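Local coordinates for protein Crov588 (Cafeteriavirus, PDB 6NYR) that is of unknown function but folds into a circular leucine-rich-repeat protein built largely of FNIP repeats, a form that might serve for binding partners, at residues A[45-50]-A[67-72]; A[55-60]-A[74-79]; A[374-379]-A[400-405]; A[396-401]-A[422-427]; A[518-523]-A[540-545]. One frame throughout, in Å; residues are numbered along the deposited sequence.

Contact 1 (A[45-50]-A[67-72]); sequences EIDHLI and KDVNFL
D47 reaches across to the backbone of 67-72 and takes two N-H groups on one carboxylate oxygen. N70 N meets OD1 at 2.9 Å on its syn lone pair, the N-H pointing fairly straight. F71 N comes to the same OD1 at 3.1 Å, but from above the carboxylate plane, 46° out of it. The tight part lies beneath this grip: I46 lays CD1 against two side chains of the other loop, L72 CD1 at 3.7 Å and V69 CG1 at 4.0 Å; I46 also touches L21.

The solvent side is looser. F71 CG lies anti to the carbonyl carbon (chi1 -70°), which sets the ring alongside H48, their planes 31° apart, an oblique pair in which F71 CB sits over the imidazole face, 4.2 Å from the H48 ring centroid. At the far end E45 crosses the K67 chain at about a right angle; E45 OE2 stays 5.0 Å from K67 NZ, too far for a salt bridge. The N70 amide oxygen, OD1, accepts a hydrogen bond from N94. The chemistry joins two successive outer loops through a carboxylate bound to backbone N-H groups, whose pair probably stabilises the negative charge of D47.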
# COMPACT_ATOMS: atom_id res chain seq x y z
N GLU A 45 -3.50 1.14 35.74
CA GLU A 45 -4.69 1.92 36.05
C GLU A 45 -4.75 3.17 35.17
O GLU A 45 -3.73 3.75 34.81
CB GLU A 45 -4.70 2.33 37.52
CG GLU A 45 -4.67 1.18 38.52
CD GLU A 45 -5.98 0.43 38.58
OE1 GLU A 45 -7.04 1.04 38.32
OE2 GLU A 45 -5.95 -0.79 38.87
N ILE A 46 -5.97 3.57 34.82
CA ILE A 46 -6.17 4.80 34.06
C ILE A 46 -7.33 5.60 34.63
O ILE A 46 -7.78 6.59 34.03
CB ILE A 46 -6.41 4.50 32.57
CG1 ILE A 46 -7.67 3.65 32.37
CG2 ILE A 46 -5.21 3.78 31.96
CD1 ILE A 46 -8.81 4.38 31.70
N ASP A 47 -7.82 5.19 35.81
CA ASP A 47 -9.01 5.80 36.39
C ASP A 47 -8.88 7.32 36.52
O ASP A 47 -9.50 8.06 35.75
CB ASP A 47 -9.31 5.19 37.76
CG ASP A 47 -10.34 4.07 37.70
OD1 ASP A 47 -11.20 4.09 36.79
OD2 ASP A 47 -10.30 3.16 38.56
N HIS A 48 -8.08 7.78 37.48
CA HIS A 48 -7.97 9.21 37.77
C HIS A 48 -6.74 9.84 37.14
O HIS A 48 -6.30 10.90 37.60
CB HIS A 48 -7.97 9.44 39.28
CG HIS A 48 -9.20 8.95 39.97
ND1 HIS A 48 -9.31 7.68 40.49
CD2 HIS A 48 -10.38 9.57 40.22
CE1 HIS A 48 -10.51 7.54 41.03
NE2 HIS A 48 -11.17 8.67 40.89
N LEU A 49 -6.18 9.22 36.11
CA LEU A 49 -4.89 9.62 35.56
C LEU A 49 -5.00 10.14 34.14
O LEU A 49 -4.02 10.11 33.39
CB LEU A 49 -3.92 8.44 35.62
CG LEU A 49 -3.90 7.69 36.96
CD1 LEU A 49 -3.10 6.40 36.85
CD2 LEU A 49 -3.33 8.59 38.05
N ILE A 50 -6.18 10.61 33.75
CA ILE A 50 -6.42 11.06 32.39
C ILE A 50 -7.01 12.47 32.40
O ILE A 50 -8.13 12.66 32.88
CB ILE A 50 -7.36 10.11 31.64
CG1 ILE A 50 -6.82 8.68 31.63
CG2 ILE A 50 -7.60 10.60 30.22
CD1 ILE A 50 -5.60 8.50 30.76
N LYS A 67 -7.85 -3.82 33.64
CA LYS A 67 -8.02 -3.16 34.92
C LYS A 67 -9.47 -2.72 35.08
O LYS A 67 -10.13 -2.36 34.09
CB LYS A 67 -7.10 -1.95 35.07
CG LYS A 67 -5.62 -2.26 34.97
CD LYS A 67 -5.18 -3.27 36.02
CE LYS A 67 -3.67 -3.43 36.04
NZ LYS A 67 -3.24 -4.56 36.90
N ASP A 68 -9.97 -2.74 36.31
CA ASP A 68 -11.28 -2.15 36.58
C ASP A 68 -11.24 -0.66 36.25
O ASP A 68 -10.29 0.04 36.62
CB ASP A 68 -11.69 -2.37 38.03
CG ASP A 68 -11.95 -3.83 38.34
OD1 ASP A 68 -11.08 -4.67 38.03
OD2 ASP A 68 -13.03 -4.14 38.89
N VAL A 69 -12.25 -0.20 35.53
CA VAL A 69 -12.31 1.17 35.02
C VAL A 69 -13.68 1.72 35.37
O VAL A 69 -14.69 1.31 34.79
CB VAL A 69 -12.06 1.23 33.51
CG1 VAL A 69 -12.17 2.66 33.01
CG2 VAL A 69 -10.70 0.64 33.16
N ASN A 70 -13.73 2.65 36.33
CA ASN A 70 -15.00 3.18 36.79
C ASN A 70 -15.08 4.70 36.85
O ASN A 70 -16.13 5.23 37.23
CB ASN A 70 -15.34 2.61 38.18
CG ASN A 70 -15.79 1.17 38.12
OD1 ASN A 70 -16.98 0.89 37.97
ND2 ASN A 70 -14.85 0.24 38.24
N PHE A 71 -14.01 5.42 36.52
CA PHE A 71 -14.00 6.87 36.64
C PHE A 71 -13.39 7.52 35.40
O PHE A 71 -12.43 8.28 35.47
CB PHE A 71 -13.25 7.29 37.91
CG PHE A 71 -13.98 6.95 39.17
CD1 PHE A 71 -15.13 7.66 39.52
CD2 PHE A 71 -13.55 5.94 40.01
CE1 PHE A 71 -15.82 7.36 40.67
CE2 PHE A 71 -14.24 5.64 41.17
CZ PHE A 71 -15.38 6.35 41.50
N LEU A 72 -13.99 7.25 34.25
CA LEU A 72 -13.57 7.94 33.04
C LEU A 72 -13.99 9.40 33.10
O LEU A 72 -15.00 9.76 33.71
CB LEU A 72 -14.18 7.31 31.79
CG LEU A 72 -13.63 6.00 31.24
CD1 LEU A 72 -12.13 5.96 31.21
CD2 LEU A 72 -14.21 4.86 32.08

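Contact 2 (A[55-60]-A[74-79]); sequences KVIKFG and ESLTEI
K55 O is gripped by three donors of 74-79, two from T77 just ahead of the strand and one from E78 at its start. T77 N lies in the carbonyl plane on a lone pair, 2.9 Å from K55 O, while E78 N approaches almost end-on to the carbonyl at 3.0 Å. The third, T77 OG1, comes in from above the plane at 3.1 Å to K55 O; it gets there because chi1 of 58° tucks the hydroxyl between the T77 backbone N and carbonyl carbon. L76 lays CD2 against the same carbonyl group.

Beyond this point the chains run parallel, V56 pairing with E78 and I57 with I79. I57 N closes the next bond to E78 O at 3.1 Å, from well above the carbonyl plane. On one face V56 and E78 lie side by side, and the CG2 methyl of V56 packs on the carboxylate carbon, E78 CD, at 3.7 Å; the acid's OE1 finds its polar partner in Y80. The other face is apolar. There I79, with CG1 anti to the backbone N (chi1 -173°), runs alongside I57, while L76 meets I57 at about a right angle. I79 CD1 also touches the edge of the F59 ring, 4.1 Å from CE2, and that ring stacks on F65. K55 bends its amine away to a salt bridge with D34, just ahead of strand 35-37.

The chemistry is that of a parallel pair whose start is fixed by one carbonyl oxygen that accepts three hydrogen bonds: backbone and hydroxyl donors set the register, and I57, I79 and L76 pack together on the buried face.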
# COMPACT_ATOMS: atom_id res chain seq x y z
N LYS A 55 -10.44 12.94 24.43
CA LYS A 55 -11.81 12.49 24.26
C LYS A 55 -11.92 11.10 23.66
O LYS A 55 -13.02 10.55 23.60
CB LYS A 55 -12.56 13.50 23.38
CG LYS A 55 -12.42 14.94 23.89
CD LYS A 55 -13.55 15.85 23.41
CE LYS A 55 -13.48 16.04 21.90
NZ LYS A 55 -12.18 16.67 21.49
N VAL A 56 -10.80 10.51 23.25
CA VAL A 56 -10.77 9.22 22.58
C VAL A 56 -9.65 8.40 23.20
O VAL A 56 -8.51 8.86 23.30
CB VAL A 56 -10.54 9.37 21.06
CG1 VAL A 56 -10.51 8.00 20.39
CG2 VAL A 56 -11.62 10.26 20.45
N ILE A 57 -9.97 7.17 23.62
CA ILE A 57 -8.99 6.24 24.17
C ILE A 57 -9.09 4.96 23.35
O ILE A 57 -10.05 4.20 23.48
CB ILE A 57 -9.21 5.96 25.66
CG1 ILE A 57 -9.00 7.25 26.47
CG2 ILE A 57 -8.27 4.87 26.15
CD1 ILE A 57 -9.24 7.12 27.95
N LYS A 58 -8.09 4.73 22.50
CA LYS A 58 -8.04 3.57 21.62
C LYS A 58 -6.97 2.61 22.14
O LYS A 58 -5.82 3.02 22.33
CB LYS A 58 -7.74 4.00 20.18
CG LYS A 58 -7.97 2.93 19.13
CD LYS A 58 -6.74 2.06 18.92
CE LYS A 58 -6.92 1.11 17.74
NZ LYS A 58 -6.66 1.76 16.42
N PHE A 59 -7.35 1.36 22.38
CA PHE A 59 -6.46 0.42 23.04
C PHE A 59 -5.71 -0.51 22.10
O PHE A 59 -4.62 -0.97 22.44
CB PHE A 59 -7.23 -0.44 24.06
CG PHE A 59 -7.31 0.17 25.43
CD1 PHE A 59 -6.26 0.03 26.32
CD2 PHE A 59 -8.44 0.87 25.84
CE1 PHE A 59 -6.32 0.59 27.58
CE2 PHE A 59 -8.50 1.42 27.10
CZ PHE A 59 -7.45 1.28 27.97
N GLY A 60 -6.24 -0.80 20.91
CA GLY A 60 -5.56 -1.72 20.02
C GLY A 60 -5.89 -3.16 20.33
O GLY A 60 -5.79 -3.60 21.48
N GLU A 74 -15.67 12.82 32.25
CA GLU A 74 -17.00 13.12 31.75
C GLU A 74 -16.94 13.96 30.47
O GLU A 74 -17.94 14.57 30.06
CB GLU A 74 -17.83 13.82 32.83
CG GLU A 74 -19.33 13.88 32.54
CD GLU A 74 -20.01 12.52 32.65
OE1 GLU A 74 -19.93 11.90 33.73
OE2 GLU A 74 -20.62 12.06 31.66
N SER A 75 -15.75 14.01 29.86
CA SER A 75 -15.57 14.56 28.52
C SER A 75 -15.15 13.51 27.51
O SER A 75 -15.03 13.81 26.32
CB SER A 75 -14.54 15.69 28.54
OG SER A 75 -14.93 16.75 29.40
N LEU A 76 -14.91 12.27 27.95
CA LEU A 76 -14.70 11.17 27.01
C LEU A 76 -15.92 11.02 26.11
O LEU A 76 -17.06 11.03 26.57
CB LEU A 76 -14.44 9.86 27.72
CG LEU A 76 -13.03 9.28 27.77
CD1 LEU A 76 -13.17 7.76 28.00
CD2 LEU A 76 -12.21 9.56 26.55
N THR A 77 -15.67 10.86 24.81
CA THR A 77 -16.71 10.53 23.85
C THR A 77 -16.51 9.18 23.17
O THR A 77 -17.48 8.64 22.61
CB THR A 77 -16.80 11.60 22.75
OG1 THR A 77 -15.53 11.72 22.10
CG2 THR A 77 -17.20 12.94 23.35
N GLU A 78 -15.31 8.62 23.22
CA GLU A 78 -15.01 7.37 22.54
C GLU A 78 -14.02 6.57 23.37
O GLU A 78 -13.08 7.13 23.93
CB GLU A 78 -14.41 7.62 21.15
CG GLU A 78 -15.13 8.66 20.35
CD GLU A 78 -14.63 8.74 18.91
OE1 GLU A 78 -13.82 7.89 18.51
OE2 GLU A 78 -15.05 9.68 18.19
N ILE A 79 -14.25 5.26 23.46
CA ILE A 79 -13.26 4.36 24.03
C ILE A 79 -13.45 2.98 23.41
O ILE A 79 -14.57 2.48 23.28
CB ILE A 79 -13.35 4.28 25.57
CG1 ILE A 79 -12.17 3.46 26.10
CG2 ILE A 79 -14.66 3.65 26.01
CD1 ILE A 79 -11.92 3.61 27.58

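Contact 3 (A[374-379]-A[400-405]); sequences QIITEN and EKVLPN
V402 has more surface buried here than any other residue of the two segments, most of it against I376, with T377 O also near. Its CG1 methyl, anti to the backbone N at chi1 179°, comes down beside I376 O at 3.3 Å and meets I376 CG2 at 3.6 Å. The second branch, V402 CG2, lies 3.5 Å from the same I376 O, which places the carbonyl beside both methyls of the valine. The isoleucine and valine chains cross at about a right angle, and both residues are buried, with I376 also leaning on L381.

E378 and K401 make up the exposed part. The two stems run alongside each other in the same direction, but what touches is the carboxylate carbon and the first carbon of the lysine: E378 CD is 3.7 Å from K401 CB. The lysine chain then bends repeatedly and carries its end away from the acid's segment, and no hydrogen bond spans the contact. Cohesion comes from packing of methyls on a peptide group and of one side-chain stem on another. Packing an irregular loop on the next, buried valine against buried isoleucine, is characteristic of the non-strand side of a leucine-rich-repeat solenoid, here in FNIP repeats.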
# COMPACT_ATOMS: atom_id res chain seq x y z
N GLN A 374 1.34 -14.69 -29.36
CA GLN A 374 1.00 -14.75 -30.77
C GLN A 374 1.63 -13.56 -31.49
O GLN A 374 1.89 -12.52 -30.87
CB GLN A 374 -0.51 -14.74 -31.00
CG GLN A 374 -1.25 -15.82 -30.26
CD GLN A 374 -0.88 -17.21 -30.75
OE1 GLN A 374 -0.62 -17.43 -31.93
NE2 GLN A 374 -0.84 -18.16 -29.82
N ILE A 375 1.89 -13.72 -32.78
CA ILE A 375 2.40 -12.60 -33.56
C ILE A 375 1.34 -11.52 -33.61
O ILE A 375 0.13 -11.81 -33.68
CB ILE A 375 2.81 -13.04 -34.98
CG1 ILE A 375 1.59 -13.36 -35.84
CG2 ILE A 375 3.75 -14.24 -34.93
CD1 ILE A 375 1.95 -13.86 -37.24
N ILE A 376 1.77 -10.26 -33.57
CA ILE A 376 0.89 -9.11 -33.74
C ILE A 376 1.35 -8.40 -35.00
O ILE A 376 2.50 -7.94 -35.07
CB ILE A 376 0.90 -8.17 -32.54
CG1 ILE A 376 0.38 -8.88 -31.29
CG2 ILE A 376 0.05 -6.94 -32.83
CD1 ILE A 376 0.38 -8.02 -30.04
N THR A 377 0.47 -8.32 -35.99
CA THR A 377 0.80 -7.75 -37.29
C THR A 377 0.35 -6.29 -37.35
O THR A 377 0.00 -5.68 -36.34
CB THR A 377 0.13 -8.58 -38.38
OG1 THR A 377 -1.30 -8.46 -38.27
CG2 THR A 377 0.49 -10.06 -38.23
N GLU A 378 0.37 -5.72 -38.55
CA GLU A 378 -0.05 -4.34 -38.74
C GLU A 378 -1.56 -4.21 -38.60
O GLU A 378 -2.33 -5.13 -38.89
CB GLU A 378 0.36 -3.84 -40.12
CG GLU A 378 1.84 -3.92 -40.43
CD GLU A 378 2.18 -3.35 -41.80
OE1 GLU A 378 1.39 -2.53 -42.31
OE2 GLU A 378 3.22 -3.73 -42.36
N ASN A 379 -1.99 -3.04 -38.12
CA ASN A 379 -3.40 -2.67 -38.02
C ASN A 379 -4.15 -3.54 -37.02
O ASN A 379 -5.39 -3.65 -37.10
CB ASN A 379 -4.07 -2.74 -39.39
CG ASN A 379 -3.51 -1.73 -40.37
OD1 ASN A 379 -2.68 -2.06 -41.22
ND2 ASN A 379 -3.94 -0.48 -40.25
N GLU A 400 7.79 -3.44 -38.11
CA GLU A 400 7.79 -1.99 -38.18
C GLU A 400 6.47 -1.34 -37.78
O GLU A 400 6.40 -0.66 -36.75
CB GLU A 400 8.16 -1.53 -39.60
CG GLU A 400 9.63 -1.60 -39.93
CD GLU A 400 9.97 -0.94 -41.25
OE1 GLU A 400 9.36 0.11 -41.56
OE2 GLU A 400 10.83 -1.46 -41.98
N LYS A 401 5.42 -1.53 -38.58
CA LYS A 401 4.18 -0.79 -38.38
C LYS A 401 3.23 -1.48 -37.42
O LYS A 401 2.00 -1.39 -37.58
CB LYS A 401 3.49 -0.56 -39.73
CG LYS A 401 3.88 0.75 -40.41
CD LYS A 401 5.32 0.71 -40.94
CE LYS A 401 6.05 2.02 -40.67
NZ LYS A 401 5.80 3.07 -41.70
N VAL A 402 3.75 -2.14 -36.39
CA VAL A 402 2.92 -2.88 -35.45
C VAL A 402 2.49 -2.00 -34.29
O VAL A 402 1.30 -1.91 -33.97
CB VAL A 402 3.66 -4.14 -34.96
CG1 VAL A 402 2.82 -4.90 -33.96
CG2 VAL A 402 4.06 -5.01 -36.14
N LEU A 403 3.43 -1.35 -33.62
CA LEU A 403 3.11 -0.52 -32.47
C LEU A 403 2.54 0.82 -32.94
O LEU A 403 3.10 1.44 -33.85
CB LEU A 403 4.34 -0.29 -31.61
CG LEU A 403 4.95 -1.58 -31.04
CD1 LEU A 403 6.29 -1.30 -30.37
CD2 LEU A 403 3.99 -2.25 -30.06
N PRO A 404 1.43 1.28 -32.36
CA PRO A 404 0.83 2.54 -32.82
C PRO A 404 1.65 3.76 -32.41
O PRO A 404 2.35 3.76 -31.39
CB PRO A 404 -0.55 2.55 -32.15
CG PRO A 404 -0.35 1.74 -30.90
CD PRO A 404 0.67 0.67 -31.25
N ASN A 405 1.54 4.82 -33.22
CA ASN A 405 2.22 6.07 -32.91
C ASN A 405 1.77 6.66 -31.58
O ASN A 405 2.53 7.43 -30.99
CB ASN A 405 1.97 7.10 -34.02
CG ASN A 405 2.54 6.67 -35.36
OD1 ASN A 405 3.59 6.03 -35.43
ND2 ASN A 405 1.85 7.02 -36.44

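Contact 4 (A[396-401]-A[422-427])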
# COMPACT_ATOMS: atom_id res chain seq x y z
N GLN A 396 7.48 -12.86 -29.37
CA GLN A 396 7.33 -12.83 -30.81
C GLN A 396 7.97 -11.56 -31.37
O GLN A 396 8.13 -10.56 -30.67
CB GLN A 396 5.85 -12.87 -31.21
CG GLN A 396 5.11 -14.10 -30.74
CD GLN A 396 5.72 -15.39 -31.24
OE1 GLN A 396 6.14 -15.48 -32.40
NE2 GLN A 396 5.79 -16.39 -30.37
N GLU A 397 8.35 -11.62 -32.64
CA GLU A 397 8.95 -10.47 -33.29
C GLU A 397 7.94 -9.35 -33.42
O GLU A 397 6.75 -9.58 -33.67
CB GLU A 397 9.48 -10.86 -34.67
CG GLU A 397 10.70 -11.77 -34.64
CD GLU A 397 11.25 -12.03 -36.03
OE1 GLU A 397 10.45 -12.10 -36.98
OE2 GLU A 397 12.49 -12.16 -36.16
N ILE A 398 8.42 -8.12 -33.26
CA ILE A 398 7.60 -6.91 -33.40
C ILE A 398 8.16 -6.15 -34.59
O ILE A 398 9.24 -5.55 -34.50
CB ILE A 398 7.62 -6.06 -32.12
CG1 ILE A 398 7.26 -6.93 -30.91
CG2 ILE A 398 6.64 -4.90 -32.24
CD1 ILE A 398 7.21 -6.17 -29.60
N ALA A 399 7.41 -6.15 -35.69
CA ALA A 399 7.88 -5.57 -36.94
C ALA A 399 7.55 -4.08 -36.97
O ALA A 399 7.07 -3.50 -35.99
CB ALA A 399 7.28 -6.32 -38.12
N GLU A 400 7.79 -3.44 -38.11
CA GLU A 400 7.79 -1.99 -38.18
C GLU A 400 6.47 -1.34 -37.78
O GLU A 400 6.40 -0.66 -36.75
CB GLU A 400 8.16 -1.53 -39.60
CG GLU A 400 9.63 -1.60 -39.93
CD GLU A 400 9.97 -0.94 -41.25
OE1 GLU A 400 9.36 0.11 -41.56
OE2 GLU A 400 10.83 -1.46 -41.98
N LYS A 401 5.42 -1.53 -38.58
CA LYS A 401 4.18 -0.79 -38.38
C LYS A 401 3.23 -1.48 -37.42
O LYS A 401 2.00 -1.39 -37.58
CB LYS A 401 3.49 -0.56 -39.73
CG LYS A 401 3.88 0.75 -40.41
CD LYS A 401 5.32 0.71 -40.94
CE LYS A 401 6.05 2.02 -40.67
NZ LYS A 401 5.80 3.07 -41.70
N GLU A 422 15.14 -0.43 -36.20
CA GLU A 422 14.64 0.93 -36.32
C GLU A 422 13.21 0.92 -36.87
O GLU A 422 12.78 -0.00 -37.57
CB GLU A 422 15.56 1.77 -37.19
CG GLU A 422 15.74 1.31 -38.62
CD GLU A 422 16.37 2.38 -39.49
OE1 GLU A 422 17.08 3.25 -38.94
OE2 GLU A 422 16.13 2.37 -40.71
N ASN A 423 12.49 1.98 -36.54
CA ASN A 423 11.08 2.13 -36.89
C ASN A 423 10.20 0.99 -36.39
O ASN A 423 9.18 0.65 -37.01
CB ASN A 423 10.89 2.30 -38.40
CG ASN A 423 11.38 3.64 -38.91
OD1 ASN A 423 12.51 3.77 -39.38
ND2 ASN A 423 10.52 4.64 -38.81
N VAL A 424 10.56 0.39 -35.26
CA VAL A 424 9.66 -0.47 -34.52
C VAL A 424 9.00 0.31 -33.38
O VAL A 424 7.78 0.33 -33.24
CB VAL A 424 10.37 -1.73 -33.99
CG1 VAL A 424 9.37 -2.63 -33.26
CG2 VAL A 424 11.02 -2.49 -35.13
N LEU A 425 9.83 0.96 -32.56
CA LEU A 425 9.33 1.73 -31.42
C LEU A 425 8.85 3.09 -31.91
O LEU A 425 9.59 3.80 -32.59
CB LEU A 425 10.43 1.89 -30.39
CG LEU A 425 11.02 0.58 -29.87
CD1 LEU A 425 12.29 0.85 -29.06
CD2 LEU A 425 10.01 -0.19 -29.05
N PRO A 426 7.62 3.49 -31.56
CA PRO A 426 7.07 4.73 -32.12
C PRO A 426 7.71 5.97 -31.52
O PRO A 426 8.02 6.02 -30.33
CB PRO A 426 5.58 4.65 -31.77
CG PRO A 426 5.56 3.82 -30.51
CD PRO A 426 6.67 2.81 -30.66
N ASN A 427 7.92 6.97 -32.38
CA ASN A 427 8.23 8.31 -31.89
C ASN A 427 7.06 8.79 -31.04
O ASN A 427 5.91 8.81 -31.49
CB ASN A 427 8.46 9.27 -33.05
CG ASN A 427 9.78 9.01 -33.75
OD1 ASN A 427 10.83 8.95 -33.12
ND2 ASN A 427 9.73 8.86 -35.07
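I398 and V424 meet at about a right angle, with the valine's CG1 methyl pushed against the isoleucine's branch methyl: I398 CG2 to V424 CG1 is 3.7 Å. That orientation also sets V424 CG1 on the backbone, 3.2 Å from I398 O and 3.7 Å from A399 O. The valine's chi1 of -178° turns CG1 anti to its nitrogen and down onto these two carbonyls.

Further out, E400 and N423 pass each other at a slant, the carboxylate and amide planes 39° apart. The acid's end does not bond to the amide; E400 OE1 reaches N423 CB at 4.1 Å. Closer in, N423 O receives a CA-H...O contact from E400 CA at 3.2 Å, bent to 126° at the hydrogen, and the stem carbon E400 CB lies 3.5 Å from that oxygen. Hydrogen bonds are absent across the pair; E400 and N423 are solvent-exposed, while V424 is buried.

The contact joins the loop between strands 387-389 and 409-411 to that between 409-411 and 431-433. I398 rests on F416 within the second loop, and Q396 NE2 donates to N373 OD1, in the loop between strands 365-367 and 387-389; these contacts link three successive outer loops of the ring.

Contact 5 (A[518-523]-A[540-545]); sequences THLIFG and THLTFG
H519 and H541 share almost the same torsions, chi1 -70° and -71°, each ring swung anti to its carbonyl carbon, and this repeat brings the imidazoles into an offset stack. The centroids lie 4.1 Å apart, H519 NE2 sits over the face of the H541 ring, and H541 CB covers the H519 face. Each ring's turn is fixed at its edge by the threonine before it: T518 OG1 bonds H519 ND1 at 2.7 Å, and T540 OG1 bonds H541 ND1 at 2.6 Å.

Behind the rings the parallel strands pair in register. T518 O takes both T540 N and H541 N, at 2.9 Å each, and F522 N closes the far end with a nearly straight bond to T543 O. On the opposite face, L520 CD2 meets L542 CD1 at 3.8 Å. The F522 and F544 rings, within 5° of parallel yet displaced, meet along their rims, closest at F522 CD2 and F544 CD1, 3.8 Å. A water bonds T543 OG1 and, weakly, L520 O.

The pair continues on both sides. Strand 497-499 flanks 519-521 and bears Y497 against H519, while strand 563-565 follows 541-543 and carries H563, stacked on H541. F522 and F544 each stack on a loop phenylalanine, F526 and F548.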
# COMPACT_ATOMS: atom_id res chain seq x y z
N THR A 518 22.04 14.09 -11.41
CA THR A 518 21.91 14.43 -10.00
C THR A 518 21.98 13.22 -9.09
O THR A 518 22.43 13.34 -7.94
CB THR A 518 20.58 15.16 -9.75
OG1 THR A 518 19.49 14.29 -10.07
CG2 THR A 518 20.49 16.43 -10.58
N HIS A 519 21.54 12.05 -9.56
CA HIS A 519 21.45 10.85 -8.75
C HIS A 519 22.27 9.73 -9.37
O HIS A 519 22.07 9.40 -10.55
CB HIS A 519 19.99 10.39 -8.60
CG HIS A 519 19.16 11.29 -7.74
ND1 HIS A 519 18.82 12.57 -8.11
CD2 HIS A 519 18.59 11.08 -6.53
CE1 HIS A 519 18.08 13.12 -7.17
NE2 HIS A 519 17.92 12.24 -6.20
N LEU A 520 23.17 9.14 -8.60
CA LEU A 520 23.99 8.02 -9.06
C LEU A 520 23.90 6.90 -8.04
O LEU A 520 24.11 7.12 -6.84
CB LEU A 520 25.44 8.44 -9.27
CG LEU A 520 26.37 7.37 -9.84
CD1 LEU A 520 25.81 6.80 -11.14
CD2 LEU A 520 27.77 7.92 -10.04
N ILE A 521 23.60 5.69 -8.52
CA ILE A 521 23.41 4.52 -7.67
C ILE A 521 24.31 3.42 -8.19
O ILE A 521 24.13 2.96 -9.32
CB ILE A 521 21.94 4.04 -7.68
CG1 ILE A 521 20.98 5.17 -7.28
CG2 ILE A 521 21.79 2.81 -6.79
CD1 ILE A 521 20.97 5.52 -5.82
N PHE A 522 25.27 2.99 -7.37
CA PHE A 522 26.11 1.86 -7.72
C PHE A 522 25.51 0.57 -7.19
O PHE A 522 24.91 0.53 -6.11
CB PHE A 522 27.52 2.04 -7.16
CG PHE A 522 28.36 3.01 -7.95
CD1 PHE A 522 28.82 2.67 -9.21
CD2 PHE A 522 28.68 4.25 -7.43
CE1 PHE A 522 29.59 3.55 -9.94
CE2 PHE A 522 29.45 5.14 -8.16
CZ PHE A 522 29.90 4.79 -9.41
N GLY A 523 25.66 -0.50 -7.97
CA GLY A 523 25.17 -1.80 -7.58
C GLY A 523 26.13 -2.55 -6.67
O GLY A 523 27.15 -2.04 -6.21
N THR A 540 24.00 15.45 -6.75
CA THR A 540 23.57 15.69 -5.38
C THR A 540 23.43 14.42 -4.55
O THR A 540 23.56 14.48 -3.32
CB THR A 540 22.21 16.41 -5.37
OG1 THR A 540 21.21 15.55 -5.96
CG2 THR A 540 22.28 17.72 -6.14
N HIS A 541 23.19 13.27 -5.18
CA HIS A 541 22.92 12.02 -4.47
C HIS A 541 23.87 10.96 -4.99
O HIS A 541 23.90 10.68 -6.20
CB HIS A 541 21.46 11.60 -4.65
CG HIS A 541 20.49 12.47 -3.91
ND1 HIS A 541 20.24 13.77 -4.27
CD2 HIS A 541 19.72 12.22 -2.82
CE1 HIS A 541 19.35 14.29 -3.44
NE2 HIS A 541 19.02 13.37 -2.55
N LEU A 542 24.65 10.36 -4.09
CA LEU A 542 25.60 9.32 -4.44
C LEU A 542 25.44 8.17 -3.46
O LEU A 542 25.58 8.36 -2.25
CB LEU A 542 27.04 9.85 -4.41
CG LEU A 542 28.13 8.85 -4.80
CD1 LEU A 542 27.91 8.35 -6.23
CD2 LEU A 542 29.52 9.47 -4.66
N THR A 543 25.13 6.98 -3.98
CA THR A 543 24.93 5.79 -3.17
C THR A 543 25.88 4.70 -3.64
O THR A 543 25.82 4.28 -4.80
CB THR A 543 23.48 5.31 -3.24
OG1 THR A 543 22.63 6.26 -2.57
CG2 THR A 543 23.33 3.94 -2.59
N PHE A 544 26.74 4.23 -2.74
CA PHE A 544 27.65 3.13 -3.06
C PHE A 544 27.00 1.80 -2.69
O PHE A 544 26.23 1.70 -1.73
CB PHE A 544 28.98 3.29 -2.33
CG PHE A 544 29.86 4.34 -2.93
CD1 PHE A 544 30.49 4.13 -4.14
CD2 PHE A 544 30.05 5.56 -2.29
CE1 PHE A 544 31.30 5.10 -4.70
CE2 PHE A 544 30.86 6.53 -2.85
CZ PHE A 544 31.48 6.30 -4.05
N GLY A 545 27.34 0.77 -3.46
CA GLY A 545 26.79 -0.55 -3.27
C GLY A 545 27.57 -1.38 -2.27
O GLY A 545 28.46 -0.90 -1.57
O HOH W 1 21.83 8.29 -4.69

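From the N terminus, contact 1 closes the turn that carries strand 56-58, joining the loops before and after it. Contact 2 crosses it: its segments alternate with those of contact 1, pairing strands 56-58 and 78-80 while contact 1 ties the outer loops, with centres 12 Å apart. Far along the chain, on the opposite side of its centre, contact 3 joins two successive loops, and contact 4 begins on the stretch where contact 3 ends, sharing E400 and K401, to bring in the following loop. Contact 5 comes last, closing one turn between strands 519-521 and 541-543. Contacts 2 and 5 thus tie strands; 1, 3 and 4 tie loops.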